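Local coordinates for protein adhesin (Neisseria gonorrhoeae, PDB 6GQ4) that probably mediates attachment of gonococci to host cells, belongs to a family related to MliC-type lysozyme inhibitors and, as a recombinant antigen, elicits bactericidal antibodies, at residues V25-T35 with L71-Y81. Residues are numbered along the deposited sequence; the frame is centred on the assembly and turned at random.
Sequences VTYGFNKQGLT and LSTGAMDSKSY. With NA (sodium ion), chain B.
Val25, Tyr27 and Phe29 line the inside of the curled antiparallel sheet of this ACP-like domain, where strand 22-29 faces strand 70-73 and the loop that follows it. As alternate residues of one strand, all three point to the same, inner side of the sheet, and their bulk fills it. At one end Val25 and Leu71 meet tip to tip, CG1 to CD1 at 3.9 Å. The Tyr27 ring lies between two methyls, Val25 CG1 over one face and Met76 CE over the other, the latter a CH-pi contact 3.7 Å from the ring centroid. Methionine suits this loop position because its flexible chain, bent at chi2 (-75°) and chi3 (-87°), curls, bringing its methyl over the ring face. Tyr27 OH meanwhile hydrogen-bonds Tyr15 OH, so the phenol's polar end is satisfied inside the core.

Farther along, Phe29 and Tyr81 form a T-shaped pair: the Phe29 edge points at the Tyr81 face, planes at 71° and centroids 5.0 Å apart. Beside the Phe29 edge one backbone bond links the segments. Asn30 to Gly33 make a type I turn, with glycine taking the positive phi at its end, and Gly33 O accepts a bent hydrogen bond from Ser78 N (2.9 Å) in the carbonyl plane. Asp77 suits the start of the next turn, its OD1 accepting from Ser80 N in an Asx motif, while Ser80 OG accepts from Asp77 N and donates to Ala75 O. One water bridges the segments, accepting from Thr35 N (2.9 Å) and donating to Met76 O (2.6 Å). Tyr81 also ties this core to the metal site: while its ring packs against Phe29, its backbone O binds the sodium ion at 2.4 Å, alongside Tyr15 OH and Gln84 O.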
# COMPACT_ATOMS: atom_id res chain seq x y z
N VAL A 25 -0.71 6.57 1.88
CA VAL A 25 0.25 5.65 1.27
C VAL A 25 0.63 6.23 -0.11
O VAL A 25 -0.28 6.61 -0.85
CB VAL A 25 -0.30 4.22 1.07
CG1 VAL A 25 0.76 3.32 0.43
CG2 VAL A 25 -0.81 3.61 2.34
N THR A 26 1.93 6.35 -0.32
CA THR A 26 2.46 6.78 -1.62
C THR A 26 2.94 5.49 -2.34
O THR A 26 3.74 4.75 -1.79
CB THR A 26 3.60 7.78 -1.46
OG1 THR A 26 3.06 8.92 -0.73
CG2 THR A 26 4.19 8.16 -2.80
N TYR A 27 2.52 5.35 -3.61
CA TYR A 27 2.92 4.25 -4.45
C TYR A 27 3.82 4.75 -5.58
O TYR A 27 3.51 5.78 -6.14
CB TYR A 27 1.70 3.57 -5.06
CG TYR A 27 0.78 2.97 -4.02
CD1 TYR A 27 1.00 1.71 -3.49
CD2 TYR A 27 -0.36 3.64 -3.62
CE1 TYR A 27 0.13 1.20 -2.54
CE2 TYR A 27 -1.22 3.17 -2.64
CZ TYR A 27 -0.99 1.91 -2.14
OH TYR A 27 -1.81 1.38 -1.18
N GLY A 28 4.93 4.06 -5.76
CA GLY A 28 5.77 4.25 -6.95
C GLY A 28 5.25 3.40 -8.11
O GLY A 28 4.68 2.32 -7.95
N PHE A 29 5.42 3.98 -9.32
CA PHE A 29 4.94 3.36 -10.54
C PHE A 29 6.06 3.36 -11.56
O PHE A 29 6.87 4.28 -11.61
CB PHE A 29 3.75 4.07 -11.18
CG PHE A 29 2.49 3.98 -10.38
CD1 PHE A 29 2.30 4.86 -9.34
CD2 PHE A 29 1.51 3.03 -10.67
CE1 PHE A 29 1.17 4.77 -8.55
CE2 PHE A 29 0.38 2.93 -9.87
CZ PHE A 29 0.20 3.85 -8.84
N ASN A 30 6.07 2.30 -12.36
CA ASN A 30 7.01 2.20 -13.45
C ASN A 30 6.29 2.69 -14.72
O ASN A 30 5.08 3.05 -14.73
CB ASN A 30 7.66 0.82 -13.55
CG ASN A 30 6.69 -0.28 -13.91
OD1 ASN A 30 5.62 -0.03 -14.50
ND2 ASN A 30 7.06 -1.50 -13.54
N LYS A 31 7.06 2.69 -15.82
CA LYS A 31 6.56 3.19 -17.10
C LYS A 31 5.36 2.39 -17.60
O LYS A 31 4.53 2.95 -18.37
CB LYS A 31 7.71 3.28 -18.12
CG LYS A 31 7.27 3.68 -19.51
CD LYS A 31 8.41 3.74 -20.49
CE LYS A 31 7.89 4.07 -21.85
NZ LYS A 31 7.73 5.54 -21.96
N GLN A 32 5.23 1.11 -17.19
CA GLN A 32 4.14 0.28 -17.64
C GLN A 32 2.87 0.48 -16.82
O GLN A 32 1.86 -0.15 -17.12
CB GLN A 32 4.63 -1.15 -17.70
CG GLN A 32 5.72 -1.36 -18.78
CD GLN A 32 7.14 -0.88 -18.41
OE1 GLN A 32 7.57 -1.11 -17.23
NE2 GLN A 32 7.87 -0.23 -19.37
N GLY A 33 2.97 1.28 -15.74
CA GLY A 33 1.86 1.53 -14.86
C GLY A 33 1.77 0.48 -13.78
O GLY A 33 0.74 0.43 -13.13
N LEU A 34 2.79 -0.33 -13.60
CA LEU A 34 2.77 -1.25 -12.42
C LEU A 34 3.41 -0.53 -11.25
O LEU A 34 4.15 0.46 -11.39
CB LEU A 34 3.47 -2.59 -12.72
CG LEU A 34 2.75 -3.59 -13.65
CD1 LEU A 34 1.27 -3.82 -13.36
CD2 LEU A 34 2.90 -3.27 -15.10
N THR A 35 3.17 -1.08 -10.04
CA THR A 35 3.75 -0.42 -8.89
C THR A 35 5.11 -1.00 -8.50
O THR A 35 5.45 -2.14 -8.82
CB THR A 35 2.84 -0.47 -7.67
OG1 THR A 35 2.66 -1.85 -7.22
CG2 THR A 35 1.49 0.16 -7.96
N LEU A 71 2.20 -4.27 3.46
CA LEU A 71 0.92 -3.81 2.94
C LEU A 71 0.35 -4.88 2.00
O LEU A 71 1.11 -5.33 1.10
CB LEU A 71 1.12 -2.47 2.24
CG LEU A 71 -0.17 -1.74 1.86
CD1 LEU A 71 0.10 -0.24 1.79
CD2 LEU A 71 -0.81 -2.25 0.58
N SER A 72 -0.90 -5.27 2.20
CA SER A 72 -1.50 -6.25 1.29
C SER A 72 -2.80 -5.68 0.73
O SER A 72 -3.56 -4.97 1.36
CB SER A 72 -1.68 -7.60 1.91
OG SER A 72 -2.60 -7.51 2.98
N THR A 73 -3.00 -5.99 -0.56
CA THR A 73 -4.10 -5.49 -1.32
C THR A 73 -4.30 -6.42 -2.54
O THR A 73 -3.72 -7.52 -2.63
CB THR A 73 -3.82 -4.02 -1.72
OG1 THR A 73 -4.99 -3.42 -2.29
CG2 THR A 73 -2.66 -3.86 -2.68
N GLY A 74 -5.25 -6.03 -3.38
CA GLY A 74 -5.57 -6.71 -4.64
C GLY A 74 -4.58 -6.37 -5.74
O GLY A 74 -3.44 -6.01 -5.51
N ALA A 75 -5.06 -6.50 -6.98
CA ALA A 75 -4.25 -6.20 -8.15
C ALA A 75 -4.02 -4.69 -8.18
O ALA A 75 -4.96 -3.88 -7.93
CB ALA A 75 -4.96 -6.69 -9.39
N MET A 76 -2.77 -4.30 -8.42
CA MET A 76 -2.43 -2.86 -8.37
C MET A 76 -1.77 -2.42 -9.66
O MET A 76 -0.71 -2.87 -10.01
CB MET A 76 -1.47 -2.56 -7.21
CG MET A 76 -2.12 -2.76 -5.90
SD MET A 76 -3.26 -1.40 -5.49
CE MET A 76 -2.18 -0.20 -4.71
N ASP A 77 -2.39 -1.43 -10.27
CA ASP A 77 -1.79 -0.72 -11.42
C ASP A 77 -2.38 0.67 -11.49
O ASP A 77 -3.18 1.08 -10.66
CB ASP A 77 -1.99 -1.53 -12.70
CG ASP A 77 -3.43 -1.73 -13.10
OD1 ASP A 77 -4.31 -0.89 -12.77
OD2 ASP A 77 -3.67 -2.76 -13.72
N SER A 78 -1.91 1.44 -12.47
CA SER A 78 -2.28 2.82 -12.60
C SER A 78 -3.81 3.01 -12.76
O SER A 78 -4.30 4.09 -12.43
CB SER A 78 -1.45 3.48 -13.74
OG SER A 78 -1.65 2.79 -14.97
N LYS A 79 -4.51 1.99 -13.30
CA LYS A 79 -5.97 1.97 -13.43
C LYS A 79 -6.63 1.75 -12.06
O LYS A 79 -7.55 2.48 -11.68
CB LYS A 79 -6.40 0.89 -14.43
CG LYS A 79 -6.03 1.16 -15.87
CD LYS A 79 -6.61 0.17 -16.87
CE LYS A 79 -6.10 -1.24 -16.67
NZ LYS A 79 -4.63 -1.32 -16.84
N SER A 80 -6.14 0.76 -11.31
CA SER A 80 -6.86 0.13 -10.21
C SER A 80 -6.56 0.76 -8.84
O SER A 80 -7.35 0.53 -7.92
CB SER A 80 -6.58 -1.36 -10.12
OG SER A 80 -5.31 -1.60 -9.51
N TYR A 81 -5.42 1.45 -8.72
CA TYR A 81 -4.78 1.61 -7.43
C TYR A 81 -5.66 2.43 -6.49
O TYR A 81 -5.55 2.25 -5.23
CB TYR A 81 -3.35 2.12 -7.53
CG TYR A 81 -3.28 3.59 -7.79
CD1 TYR A 81 -3.63 4.09 -9.05
CD2 TYR A 81 -3.08 4.50 -6.77
CE1 TYR A 81 -3.61 5.45 -9.29
CE2 TYR A 81 -3.04 5.85 -7.02
CZ TYR A 81 -3.37 6.33 -8.26
OH TYR A 81 -3.38 7.68 -8.48
NA NA B . -6.03 1.92 -2.87
O HOH W 1 1.70 -3.44 -9.22
O HOH W 2 -4.98 0.67 -2.69